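Local coordinates for putative curved DNA-binding protein (Chaetomium thermophilum var. thermophilum DSM 1495, PDB 4IPA), which probably serves in ribosome biogenesis as an Arx1 protein built on the methionine aminopeptidase fold, and may also bind DNA, at residues Thr31-Ser36 with Tyr127-Cys132; Lys38-Val43 with Ile116-Gly121; Leu63-Leu68 with Lys79-Pro84; Ser217-Lys222 with Val247-Gly252; Leu345-Ala350 with Gly360-Trp365. All blocks are in the same frame, centred on the assembly; numbering follows the deposited sequence.

In the fold
Contacts 1, 2 and 3 lie where helices 23-46 and 53-69 cover the three-stranded antiparallel sheet 79-88, 115-124 and 127-136; contacts 1 and 2 share helix 23-46. Contacts 4 and 5 belong to the five-stranded sheet, with 250-258 and 342-352 as neighbours. All five are largely buried, but contact 3 lies farthest out, about 16 Å from the chain centre to its own. Chemistry follows position: hydroxyls link helix and strand in contact 1, contact 2 is wholly apolar, contact 3 adds an aromatic ring and a lysine-to-carbonyl bond at its margin, and backbone bonds pair the strands in contacts 4 and 5. T348 OG1 joins I130 O between the sheets.

Contact 1. Residues Thr31-Ser36 with Tyr127-Cys132; sequences TAAQIS and YGTIVC
T129 OG1 lies against the flat peptide that joins A32 to A33, 3.2 Å from A32 C, while S36 OG meets A32 O from above, 42° out of the carbonyl plane. The pair S36 OG and A32 O is 2.7 Å apart, and A32 O also takes the ordinary helical bond from S36 N. T129 turns its hydroxyl to the helix with OG1 between its backbone N and carbonyl carbon (chi1 58°), and from there OG1 donates to S36 OG over 2.9 Å. The same torsion lays T129 CG2 beside the helix, 3.9 Å from A33 CB. Further along, V131 CG2 touches S36 CB at 4.1 Å. Helix 23-46 is thus laid on strand 127-136, an outer strand of the sheet in this M24-family fold, through small residues that let the axes of segments 31-36 and 127-132 approach to 7.3 Å. S36 OG also accepts from A122 N on the neighbouring strand. With an alanine at S36, the T129 hydroxyl and A122 N would probably lose their acceptor on the helix. With two donors arriving and its own proton donated to A32 O, the S36 hydroxyl is probably fixed in rotation, a directional polar link in a buried interface.

Contact 2. Residues Lys38-Val43 with Ile116-Gly121; sequences KVLAEV and IKIQLG
V43 N donates to V39 O over 2.8 Å, the helical bond that sets the two valines one turn apart on the side of helix 23-46 facing I118 and L120. This is helix-on-sheet packing as in the pita-bread fold of the M24 family: segment 38-43 runs roughly antiparallel to segment 116-121 of the middle strand of the three-stranded sheet, the N-to-C directions of the two 147° apart. No hydrogen bond joins the two segments, and the contact is made mostly by the methyl groups of branched side chains. L40 CG is anti to the backbone N (chi1 168°), which sends CD1 forward to I118 CG2 at 3.6 Å. From the next turn V43 CG1 reaches the same I118 methyl at 3.7 Å, its side chain passing that of I118 in the opposite direction. M64 of helix 53-69 also packs on L120. L120 CD2 sits among the helix residues, 3.9 Å from V39 CG1, 3.9 Å from L40 CA and 4.1 Å from V43 CG2.

Contact 3. Residues Leu63-Leu68 with Lys79-Pro84; sequences LMEEEL and KGFSHP
M64 lays its CG over one face of the F81 ring, 3.8 Å from the centroid and 18° off the normal, a CH-pi contact in which helix 53-69 covers strand 79-88, an outer strand of the three-stranded sheet. The methionine leaves the helix with CG anti to the backbone N (chi1 179°), then bends at both following torsions, so that SD stands above the same ring but at 5.2 Å, a more distant Met-aromatic contact. E65 comes to the ring differently: with CG anti to its carbonyl carbon it sets that atom at the ring edge, 3.6 Å from F81 CE1, and the extended rest carries the carboxylate on to a salt bridge with K298. L68 brings CD1 to the strand, 3.4 Å from G80 C, where glycine presents bare backbone to the methyl. Beyond F81 the chain turns a corner, S82 and H83 both facing G121 in a classic beta bulge. K79 reaches out from the strand to the end of the helix on a chain extended beyond CG. There NZ is shared with V71 O, and it donates to L68 O over 2.9 Å from above the carbonyl plane, 39° out of it.

Contact 4. Residues Ser217-Lys222 with Val247-Gly252; sequences SWLFDK and VGDVWG
W218 and G252 form an antiparallel hydrogen-bonded pair, G252 N giving to W218 O at 2.9 Å and W218 N to G252 O at 3.2 Å, and F220 N adds a short, nearly straight bond to V250 O (2.7 Å, 172°). Next to them L219 and W251 are a non-hydrogen-bonded pair whose side chains share one face. The W251 indole lies back over the partner strand: L219 N stands above its face, and S217 O is at the edge beside CZ3. L219, with CG anti to the backbone N (chi1 -175°), brings CD1 over the five-membered ring, 4.1 Å from its centroid, and crosses the D249 side chain at about a right angle. These strands, 210-220 and 250-258, are neighbours in the five-stranded antiparallel sheet, and strand 342-352 lies on the other flank of 250-258. W251 NE1 donates to D249 OD2 over 3.1 Å, an oxygen that K229 also holds in a salt bridge. A leucine in place of W251 would probably leave D249 without its indole partner and uncover the backbone round L219. On the opposite face the F220 ring is spread over the G252 peptide, with CZ 3.4 Å from G252 CA, where any CB would clash. At the end of the ladder a water bridges F220 O, to which it donates, and V250 N, from which it accepts.

Contact 5. Residues Leu345-Ala350 with Gly360-Trp365; sequences LLTTIA and GGPPAW
L345 and W365 are brought together by similar first torsions: in each, CG is anti to the carbonyl carbon (chi1 -64° and -71°), and the two side chains approach from opposite directions. At the fork of L345, CD1 continues the extended chain, while the other branch, CD2, meets the indole obliquely, 3.5 Å from W365 CZ2, and leans on P362 CG at 3.9 Å. The indole is tied by its NE1 to D133 OD1, and its ring meets that of F154. P362 packs against L346 and T347: its CD lies 3.4 Å from L346 O and 3.8 Å from T347 OG1, the threonine and proline meeting at about a right angle. Before the proline the two segments pair as strands. T348 N donates to G360 O at 2.7 Å, and G360 N returns the bond to T348 O at 3.2 Å, in the carbonyl plane and at an N-H angle of 168°. Between the paired residue and the proline comes G361, where a CB would run into both T347 CG2 and P362 CD. The T348 hydroxyl is turned elsewhere, to I130 O of strand 127-136. The antiparallel pairing thus ends at G360, the last residue of outer strand 355-360; beyond it the chain continues past T347, L346 and L345 without strand pairing, through two prolines, at the margin of the five-stranded sheet of this pita-bread fold.

Contact 1. Residues Thr31-Ser36 with Tyr127-Cys132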
# COMPACT_ATOMS: atom_id res chain seq x y z
N THR A 31 -16.35 1.64 -6.12
CA THR A 31 -16.10 2.23 -7.42
C THR A 31 -14.62 2.56 -7.55
O THR A 31 -14.01 2.34 -8.60
CB THR A 31 -16.88 3.54 -7.62
OG1 THR A 31 -18.26 3.33 -7.32
CG2 THR A 31 -16.75 4.00 -9.06
N ALA A 32 -14.05 3.11 -6.48
CA ALA A 32 -12.63 3.40 -6.43
C ALA A 32 -11.77 2.14 -6.61
O ALA A 32 -10.79 2.16 -7.33
CB ALA A 32 -12.28 4.10 -5.13
N ALA A 33 -12.16 1.05 -5.95
CA ALA A 33 -11.43 -0.21 -6.03
C ALA A 33 -11.41 -0.78 -7.45
O ALA A 33 -10.39 -1.23 -7.93
CB ALA A 33 -12.03 -1.22 -5.07
N GLN A 34 -12.57 -0.78 -8.10
CA GLN A 34 -12.65 -1.30 -9.45
C GLN A 34 -11.74 -0.50 -10.37
O GLN A 34 -11.06 -1.06 -11.22
CB GLN A 34 -14.09 -1.29 -9.96
CG GLN A 34 -14.99 -2.35 -9.33
CD GLN A 34 -16.41 -2.31 -9.89
OE1 GLN A 34 -17.17 -1.38 -9.61
NE2 GLN A 34 -16.75 -3.30 -10.70
N ILE A 35 -11.72 0.82 -10.20
CA ILE A 35 -10.82 1.64 -11.00
C ILE A 35 -9.36 1.30 -10.67
O ILE A 35 -8.56 1.11 -11.58
CB ILE A 35 -11.05 3.16 -10.82
CG1 ILE A 35 -12.32 3.60 -11.56
CG2 ILE A 35 -9.87 3.93 -11.38
CD1 ILE A 35 -12.75 5.05 -11.28
N SER A 36 -9.03 1.21 -9.39
CA SER A 36 -7.63 0.96 -9.01
C SER A 36 -7.17 -0.39 -9.51
O SER A 36 -6.07 -0.52 -10.00
CB SER A 36 -7.43 1.03 -7.49
OG SER A 36 -8.07 2.16 -6.95
N TYR A 127 -13.45 8.97 -0.58
CA TYR A 127 -13.26 7.58 -0.16
C TYR A 127 -12.29 6.88 -1.11
O TYR A 127 -12.61 6.58 -2.27
CB TYR A 127 -14.61 6.85 -0.05
CG TYR A 127 -15.57 7.57 0.89
CD1 TYR A 127 -15.33 7.59 2.26
CD2 TYR A 127 -16.67 8.27 0.41
CE1 TYR A 127 -16.18 8.26 3.13
CE2 TYR A 127 -17.53 8.95 1.27
CZ TYR A 127 -17.28 8.94 2.63
OH TYR A 127 -18.11 9.62 3.50
N GLY A 128 -11.08 6.63 -0.60
CA GLY A 128 -10.02 6.10 -1.43
C GLY A 128 -9.68 4.64 -1.19
O GLY A 128 -9.83 4.12 -0.07
N THR A 129 -9.23 3.98 -2.25
CA THR A 129 -8.70 2.63 -2.14
C THR A 129 -7.28 2.68 -2.68
O THR A 129 -7.06 3.17 -3.78
CB THR A 129 -9.48 1.63 -3.03
OG1 THR A 129 -9.43 2.09 -4.38
CG2 THR A 129 -10.95 1.55 -2.59
N ILE A 130 -6.33 2.19 -1.90
CA ILE A 130 -4.96 2.07 -2.36
C ILE A 130 -4.63 0.58 -2.51
O ILE A 130 -5.02 -0.23 -1.66
CB ILE A 130 -3.97 2.76 -1.38
CG1 ILE A 130 -4.37 4.23 -1.20
CG2 ILE A 130 -2.53 2.67 -1.89
CD1 ILE A 130 -3.47 5.01 -0.23
N VAL A 131 -3.97 0.21 -3.61
CA VAL A 131 -3.59 -1.18 -3.85
C VAL A 131 -2.10 -1.26 -4.16
O VAL A 131 -1.53 -0.34 -4.73
CB VAL A 131 -4.36 -1.81 -5.06
CG1 VAL A 131 -5.84 -1.83 -4.82
CG2 VAL A 131 -4.06 -1.06 -6.35
N CYS A 132 -1.48 -2.37 -3.77
CA CYS A 132 -0.10 -2.64 -4.14
C CYS A 132 0.07 -4.13 -4.40
O CYS A 132 -0.25 -4.95 -3.53
CB CYS A 132 0.88 -2.20 -3.04
SG CYS A 132 2.66 -2.56 -3.42

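Contact 2. Residues Lys38-Val43 with Ile116-Gly121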
# COMPACT_ATOMS: atom_id res chain seq x y z
N LYS A 38 -8.29 -2.09 -12.08
CA LYS A 38 -8.18 -2.05 -13.54
C LYS A 38 -6.92 -1.31 -13.99
O LYS A 38 -6.23 -1.76 -14.90
CB LYS A 38 -9.43 -1.44 -14.17
CG LYS A 38 -9.25 -1.02 -15.64
CD LYS A 38 -10.59 -0.83 -16.34
CE LYS A 38 -11.38 -2.15 -16.36
NZ LYS A 38 -12.73 -2.07 -17.03
N VAL A 39 -6.60 -0.19 -13.33
CA VAL A 39 -5.36 0.53 -13.66
C VAL A 39 -4.13 -0.29 -13.25
O VAL A 39 -3.11 -0.28 -13.93
CB VAL A 39 -5.28 1.93 -13.02
CG1 VAL A 39 -3.93 2.57 -13.32
CG2 VAL A 39 -6.43 2.83 -13.52
N LEU A 40 -4.26 -1.01 -12.15
CA LEU A 40 -3.16 -1.84 -11.67
C LEU A 40 -2.84 -2.93 -12.68
O LEU A 40 -1.69 -3.29 -12.88
CB LEU A 40 -3.50 -2.49 -10.33
CG LEU A 40 -2.53 -3.60 -9.90
CD1 LEU A 40 -1.18 -2.97 -9.53
CD2 LEU A 40 -3.12 -4.41 -8.74
N ALA A 41 -3.88 -3.48 -13.30
CA ALA A 41 -3.68 -4.57 -14.24
C ALA A 41 -3.03 -4.04 -15.52
O ALA A 41 -2.10 -4.66 -16.04
CB ALA A 41 -5.00 -5.26 -14.56
N GLU A 42 -3.51 -2.89 -15.99
CA GLU A 42 -2.94 -2.26 -17.17
C GLU A 42 -1.51 -1.82 -16.94
O GLU A 42 -0.67 -1.93 -17.82
CB GLU A 42 -3.77 -1.06 -17.64
CG GLU A 42 -5.16 -1.41 -18.15
CD GLU A 42 -5.13 -2.34 -19.37
OE1 GLU A 42 -4.03 -2.61 -19.92
OE2 GLU A 42 -6.22 -2.80 -19.79
N VAL A 43 -1.22 -1.31 -15.74
CA VAL A 43 0.14 -0.91 -15.41
C VAL A 43 1.08 -2.11 -15.29
O VAL A 43 2.23 -2.04 -15.72
CB VAL A 43 0.21 -0.04 -14.13
CG1 VAL A 43 1.67 0.21 -13.73
CG2 VAL A 43 -0.50 1.27 -14.34
N ILE A 116 8.97 -5.99 -8.61
CA ILE A 116 8.54 -4.61 -8.82
C ILE A 116 7.26 -4.37 -8.04
O ILE A 116 6.29 -5.13 -8.19
CB ILE A 116 8.23 -4.35 -10.34
CG1 ILE A 116 9.45 -4.70 -11.22
CG2 ILE A 116 7.78 -2.92 -10.57
CD1 ILE A 116 10.72 -4.01 -10.77
N LYS A 117 7.25 -3.32 -7.22
CA LYS A 117 6.07 -2.95 -6.45
C LYS A 117 5.28 -1.92 -7.22
O LYS A 117 5.80 -0.87 -7.57
CB LYS A 117 6.43 -2.38 -5.07
CG LYS A 117 6.78 -3.43 -4.06
CD LYS A 117 8.05 -4.15 -4.46
CE LYS A 117 9.26 -3.23 -4.38
NZ LYS A 117 10.53 -3.98 -4.68
N ILE A 118 4.03 -2.24 -7.49
CA ILE A 118 3.15 -1.31 -8.17
C ILE A 118 2.05 -0.92 -7.20
O ILE A 118 1.23 -1.74 -6.78
CB ILE A 118 2.59 -1.93 -9.45
CG1 ILE A 118 3.75 -2.41 -10.33
CG2 ILE A 118 1.73 -0.92 -10.19
CD1 ILE A 118 3.58 -3.79 -10.88
N GLN A 119 2.07 0.34 -6.81
CA GLN A 119 1.12 0.86 -5.84
C GLN A 119 0.48 2.11 -6.43
O GLN A 119 1.17 3.02 -6.89
CB GLN A 119 1.81 1.17 -4.51
CG GLN A 119 0.95 1.87 -3.47
CD GLN A 119 1.60 1.80 -2.08
OE1 GLN A 119 1.38 2.66 -1.22
NE2 GLN A 119 2.42 0.77 -1.87
N LEU A 120 -0.84 2.12 -6.41
CA LEU A 120 -1.58 3.24 -6.97
C LEU A 120 -2.97 3.19 -6.37
O LEU A 120 -3.30 2.25 -5.65
CB LEU A 120 -1.64 3.12 -8.49
CG LEU A 120 -2.22 1.82 -9.07
CD1 LEU A 120 -3.73 1.92 -9.21
CD2 LEU A 120 -1.57 1.52 -10.43
N GLY A 121 -3.79 4.19 -6.67
CA GLY A 121 -5.16 4.14 -6.20
C GLY A 121 -6.03 5.31 -6.61
O GLY A 121 -5.53 6.39 -6.95

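Contact 3. Residues Leu63-Leu68 with Lys79-Pro84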
# COMPACT_ATOMS: atom_id res chain seq x y z
N LEU A 63 -4.18 6.79 -17.51
CA LEU A 63 -5.24 5.84 -17.39
C LEU A 63 -6.19 6.09 -16.25
O LEU A 63 -7.35 5.90 -16.41
CB LEU A 63 -4.66 4.49 -17.22
CG LEU A 63 -4.49 3.95 -18.57
CD1 LEU A 63 -3.45 2.88 -18.56
CD2 LEU A 63 -5.86 3.41 -18.86
N MET A 64 -5.67 6.48 -15.11
CA MET A 64 -6.45 6.74 -13.95
C MET A 64 -7.39 7.89 -14.19
O MET A 64 -8.53 7.84 -13.84
CB MET A 64 -5.55 7.08 -12.79
CG MET A 64 -6.25 7.40 -11.50
SD MET A 64 -6.90 5.94 -10.70
CE MET A 64 -5.46 5.32 -9.95
N GLU A 65 -6.87 8.91 -14.80
CA GLU A 65 -7.74 10.05 -15.10
C GLU A 65 -8.85 9.69 -16.10
O GLU A 65 -10.00 10.05 -15.90
CB GLU A 65 -6.94 11.26 -15.55
CG GLU A 65 -6.04 11.81 -14.46
CD GLU A 65 -5.39 13.13 -14.86
OE1 GLU A 65 -5.63 13.61 -15.99
OE2 GLU A 65 -4.65 13.70 -14.03
N GLU A 66 -8.51 8.95 -17.15
CA GLU A 66 -9.52 8.48 -18.10
C GLU A 66 -10.61 7.68 -17.37
O GLU A 66 -11.80 7.95 -17.53
CB GLU A 66 -8.91 7.61 -19.20
CG GLU A 66 -7.90 8.33 -20.10
CD GLU A 66 -7.07 7.36 -20.95
OE1 GLU A 66 -7.40 6.15 -21.00
OE2 GLU A 66 -6.07 7.80 -21.56
N GLU A 67 -10.19 6.70 -16.57
CA GLU A 67 -11.13 5.87 -15.83
C GLU A 67 -12.00 6.74 -14.95
O GLU A 67 -13.21 6.54 -14.87
CB GLU A 67 -10.42 4.81 -14.99
CG GLU A 67 -9.77 3.70 -15.80
CD GLU A 67 -10.76 3.01 -16.72
OE1 GLU A 67 -11.94 2.83 -16.33
OE2 GLU A 67 -10.37 2.65 -17.85
N LEU A 68 -11.37 7.71 -14.29
CA LEU A 68 -12.08 8.59 -13.37
C LEU A 68 -13.13 9.42 -14.10
O LEU A 68 -14.23 9.62 -13.60
CB LEU A 68 -11.09 9.50 -12.61
CG LEU A 68 -10.35 8.85 -11.44
CD1 LEU A 68 -9.27 9.72 -10.87
CD2 LEU A 68 -11.35 8.46 -10.34
N LYS A 79 -13.61 13.65 -6.88
CA LYS A 79 -12.98 12.37 -7.17
C LYS A 79 -11.58 12.65 -7.68
O LYS A 79 -11.29 13.77 -8.08
CB LYS A 79 -13.78 11.63 -8.24
CG LYS A 79 -13.71 12.31 -9.59
CD LYS A 79 -14.76 11.78 -10.55
CE LYS A 79 -14.75 12.57 -11.85
NZ LYS A 79 -15.65 11.99 -12.86
N GLY A 80 -10.71 11.64 -7.66
CA GLY A 80 -9.34 11.81 -8.08
C GLY A 80 -8.45 10.64 -7.68
O GLY A 80 -8.95 9.55 -7.43
N PHE A 81 -7.14 10.87 -7.64
CA PHE A 81 -6.19 9.87 -7.15
C PHE A 81 -6.27 9.72 -5.61
O PHE A 81 -6.39 10.71 -4.90
CB PHE A 81 -4.75 10.29 -7.49
CG PHE A 81 -4.43 10.27 -8.96
CD1 PHE A 81 -4.93 11.24 -9.82
CD2 PHE A 81 -3.59 9.29 -9.48
CE1 PHE A 81 -4.61 11.23 -11.17
CE2 PHE A 81 -3.27 9.27 -10.84
CZ PHE A 81 -3.79 10.24 -11.68
N SER A 82 -6.19 8.49 -5.11
CA SER A 82 -5.86 8.28 -3.71
C SER A 82 -4.35 8.05 -3.61
O SER A 82 -3.77 8.12 -2.54
CB SER A 82 -6.63 7.08 -3.13
OG SER A 82 -6.24 5.86 -3.75
N HIS A 83 -3.70 7.78 -4.74
CA HIS A 83 -2.26 7.49 -4.74
C HIS A 83 -1.74 7.49 -6.15
O HIS A 83 -2.30 6.79 -7.01
CB HIS A 83 -1.98 6.13 -4.10
CG HIS A 83 -0.56 5.94 -3.64
ND1 HIS A 83 0.48 5.63 -4.50
CD2 HIS A 83 -0.01 5.98 -2.39
CE1 HIS A 83 1.60 5.51 -3.81
NE2 HIS A 83 1.33 5.71 -2.53
N PRO A 84 -0.66 8.24 -6.40
CA PRO A 84 -0.04 8.28 -7.73
C PRO A 84 0.41 6.89 -8.17
O PRO A 84 0.67 6.04 -7.31
CB PRO A 84 1.19 9.16 -7.50
CG PRO A 84 1.51 8.97 -6.06
CD PRO A 84 0.17 8.91 -5.39

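Contact 4. Residues Ser217-Lys222 with Val247-Gly252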
# COMPACT_ATOMS: atom_id res chain seq x y z
N SER A 217 -0.26 -0.23 8.66
CA SER A 217 -1.62 -0.25 8.15
C SER A 217 -2.42 0.91 8.76
O SER A 217 -2.32 1.19 9.94
CB SER A 217 -2.27 -1.59 8.45
OG SER A 217 -1.55 -2.63 7.79
N TRP A 218 -3.21 1.59 7.94
CA TRP A 218 -3.91 2.79 8.40
C TRP A 218 -5.42 2.69 8.25
O TRP A 218 -5.93 2.18 7.25
CB TRP A 218 -3.50 4.01 7.58
CG TRP A 218 -2.11 4.50 7.77
CD1 TRP A 218 -1.03 4.18 7.02
CD2 TRP A 218 -1.66 5.46 8.73
NE1 TRP A 218 0.08 4.85 7.47
CE2 TRP A 218 -0.28 5.65 8.52
CE3 TRP A 218 -2.29 6.16 9.77
CZ2 TRP A 218 0.48 6.52 9.29
CZ3 TRP A 218 -1.53 7.03 10.54
CH2 TRP A 218 -0.16 7.20 10.29
N LEU A 219 -6.13 3.22 9.23
CA LEU A 219 -7.55 3.45 9.10
C LEU A 219 -7.76 4.47 7.99
O LEU A 219 -7.04 5.46 7.91
CB LEU A 219 -8.10 3.99 10.42
CG LEU A 219 -9.61 4.18 10.52
CD1 LEU A 219 -10.33 2.84 10.48
CD2 LEU A 219 -9.97 4.95 11.80
N PHE A 220 -8.71 4.22 7.11
CA PHE A 220 -9.12 5.24 6.13
C PHE A 220 -10.42 5.89 6.61
O PHE A 220 -11.19 5.30 7.37
CB PHE A 220 -9.36 4.64 4.73
CG PHE A 220 -8.12 4.14 4.02
CD1 PHE A 220 -6.87 4.19 4.63
CD2 PHE A 220 -8.22 3.63 2.73
CE1 PHE A 220 -5.73 3.73 3.96
CE2 PHE A 220 -7.08 3.17 2.06
CZ PHE A 220 -5.83 3.23 2.68
N ASP A 221 -10.66 7.11 6.15
CA ASP A 221 -11.96 7.73 6.31
C ASP A 221 -12.13 8.77 5.20
O ASP A 221 -11.27 8.89 4.32
CB ASP A 221 -12.11 8.37 7.68
CG ASP A 221 -13.57 8.51 8.11
OD1 ASP A 221 -14.47 8.27 7.28
OD2 ASP A 221 -13.81 8.86 9.28
N LYS A 222 -13.25 9.49 5.23
CA LYS A 222 -13.51 10.46 4.18
C LYS A 222 -12.32 11.42 4.10
O LYS A 222 -11.93 11.99 5.11
CB LYS A 222 -14.81 11.23 4.44
CG LYS A 222 -15.37 11.84 3.17
CD LYS A 222 -16.52 12.81 3.41
CE LYS A 222 -17.05 13.32 2.08
NZ LYS A 222 -17.72 14.65 2.21
N VAL A 247 -15.67 -3.40 13.49
CA VAL A 247 -16.74 -3.43 12.50
C VAL A 247 -17.11 -1.99 12.18
O VAL A 247 -17.19 -1.16 13.09
CB VAL A 247 -17.98 -4.18 13.05
CG1 VAL A 247 -19.23 -3.88 12.21
CG2 VAL A 247 -17.70 -5.69 13.11
N GLY A 248 -17.31 -1.68 10.91
CA GLY A 248 -17.52 -0.30 10.48
C GLY A 248 -16.28 0.37 9.88
O GLY A 248 -16.39 1.39 9.21
N ASP A 249 -15.10 -0.21 10.13
CA ASP A 249 -13.83 0.38 9.67
C ASP A 249 -13.50 0.06 8.21
O ASP A 249 -13.78 -1.04 7.72
CB ASP A 249 -12.66 -0.14 10.50
CG ASP A 249 -12.56 0.46 11.90
OD1 ASP A 249 -13.34 1.36 12.27
OD2 ASP A 249 -11.64 0.03 12.63
N VAL A 250 -12.87 1.01 7.53
CA VAL A 250 -12.08 0.67 6.34
C VAL A 250 -10.57 0.90 6.58
O VAL A 250 -10.15 1.95 7.10
CB VAL A 250 -12.56 1.43 5.09
CG1 VAL A 250 -11.60 1.20 3.94
CG2 VAL A 250 -13.96 0.96 4.71
N TRP A 251 -9.77 -0.09 6.19
CA TRP A 251 -8.32 -0.04 6.38
C TRP A 251 -7.52 -0.23 5.09
O TRP A 251 -7.89 -1.03 4.22
CB TRP A 251 -7.88 -1.13 7.35
CG TRP A 251 -8.21 -0.89 8.77
CD1 TRP A 251 -9.43 -1.04 9.36
CD2 TRP A 251 -7.29 -0.53 9.80
NE1 TRP A 251 -9.33 -0.75 10.70
CE2 TRP A 251 -8.03 -0.45 11.00
CE3 TRP A 251 -5.91 -0.26 9.84
CZ2 TRP A 251 -7.45 -0.11 12.23
CZ3 TRP A 251 -5.32 0.07 11.05
CH2 TRP A 251 -6.10 0.14 12.23
N GLY A 252 -6.40 0.47 5.00
CA GLY A 252 -5.38 0.15 4.02
C GLY A 252 -4.38 -0.78 4.68
O GLY A 252 -3.54 -0.35 5.46
O HOH W 1 -13.20 3.67 8.41

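Contact 5. Residues Leu345-Ala350 with Gly360-Trp365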
# COMPACT_ATOMS: atom_id res chain seq x y z
N LEU A 345 2.62 -5.99 -0.28
CA LEU A 345 1.23 -6.03 -0.69
C LEU A 345 0.44 -5.00 0.10
O LEU A 345 0.75 -4.72 1.26
CB LEU A 345 0.64 -7.41 -0.45
CG LEU A 345 1.25 -8.55 -1.27
CD1 LEU A 345 0.93 -9.90 -0.61
CD2 LEU A 345 0.75 -8.48 -2.70
N LEU A 346 -0.58 -4.44 -0.52
CA LEU A 346 -1.41 -3.46 0.13
C LEU A 346 -2.82 -3.71 -0.37
O LEU A 346 -3.09 -3.72 -1.58
CB LEU A 346 -0.94 -2.02 -0.18
CG LEU A 346 -1.28 -0.95 0.87
CD1 LEU A 346 -0.49 0.38 0.70
CD2 LEU A 346 -2.79 -0.69 0.92
N THR A 347 -3.71 -3.94 0.58
CA THR A 347 -5.09 -4.25 0.29
C THR A 347 -5.97 -3.26 1.05
O THR A 347 -5.74 -3.01 2.23
CB THR A 347 -5.43 -5.68 0.76
OG1 THR A 347 -4.50 -6.62 0.20
CG2 THR A 347 -6.85 -6.07 0.37
N THR A 348 -6.96 -2.69 0.39
CA THR A 348 -7.95 -1.88 1.09
C THR A 348 -9.14 -2.76 1.48
O THR A 348 -9.79 -3.33 0.61
CB THR A 348 -8.42 -0.70 0.23
OG1 THR A 348 -7.31 0.19 0.03
CG2 THR A 348 -9.58 0.05 0.93
N ILE A 349 -9.41 -2.88 2.77
CA ILE A 349 -10.48 -3.76 3.25
C ILE A 349 -11.63 -3.02 3.92
O ILE A 349 -11.49 -1.89 4.39
CB ILE A 349 -9.99 -4.78 4.29
CG1 ILE A 349 -9.57 -4.05 5.58
CG2 ILE A 349 -8.89 -5.67 3.70
CD1 ILE A 349 -9.13 -4.96 6.70
N ALA A 350 -12.77 -3.70 3.98
CA ALA A 350 -13.88 -3.26 4.81
C ALA A 350 -14.18 -4.31 5.88
O ALA A 350 -14.14 -5.51 5.62
CB ALA A 350 -15.11 -3.00 3.97
N GLY A 360 -10.60 -3.68 -2.44
CA GLY A 360 -9.64 -3.40 -3.48
C GLY A 360 -8.25 -3.86 -3.10
O GLY A 360 -7.72 -3.52 -2.03
N GLY A 361 -7.65 -4.65 -3.97
CA GLY A 361 -6.32 -5.14 -3.71
C GLY A 361 -5.78 -5.81 -4.94
O GLY A 361 -6.43 -5.82 -5.99
N PRO A 362 -4.59 -6.38 -4.81
CA PRO A 362 -3.87 -7.12 -5.85
C PRO A 362 -4.60 -8.41 -6.18
O PRO A 362 -5.35 -8.93 -5.35
CB PRO A 362 -2.52 -7.42 -5.19
CG PRO A 362 -2.86 -7.50 -3.72
CD PRO A 362 -3.87 -6.40 -3.52
N PRO A 363 -4.38 -8.93 -7.41
CA PRO A 363 -5.00 -10.18 -7.84
C PRO A 363 -4.37 -11.33 -7.09
O PRO A 363 -3.17 -11.32 -6.89
CB PRO A 363 -4.63 -10.25 -9.33
CG PRO A 363 -3.38 -9.47 -9.45
CD PRO A 363 -3.52 -8.34 -8.45
N ALA A 364 -5.18 -12.29 -6.67
CA ALA A 364 -4.70 -13.47 -5.97
C ALA A 364 -3.49 -14.08 -6.67
O ALA A 364 -3.44 -14.15 -7.89
CB ALA A 364 -5.83 -14.49 -5.84
N TRP A 365 -2.50 -14.52 -5.90
CA TRP A 365 -1.34 -15.18 -6.47
C TRP A 365 -1.60 -16.67 -6.65
O TRP A 365 -2.14 -17.32 -5.76
CB TRP A 365 -0.11 -14.98 -5.59
CG TRP A 365 0.41 -13.59 -5.60
CD1 TRP A 365 0.01 -12.55 -6.40
CD2 TRP A 365 1.44 -13.07 -4.75
NE1 TRP A 365 0.73 -11.42 -6.10
CE2 TRP A 365 1.62 -11.71 -5.09
CE3 TRP A 365 2.23 -13.61 -3.74
CZ2 TRP A 365 2.55 -10.89 -4.45
CZ3 TRP A 365 3.15 -12.80 -3.10
CH2 TRP A 365 3.30 -11.45 -3.46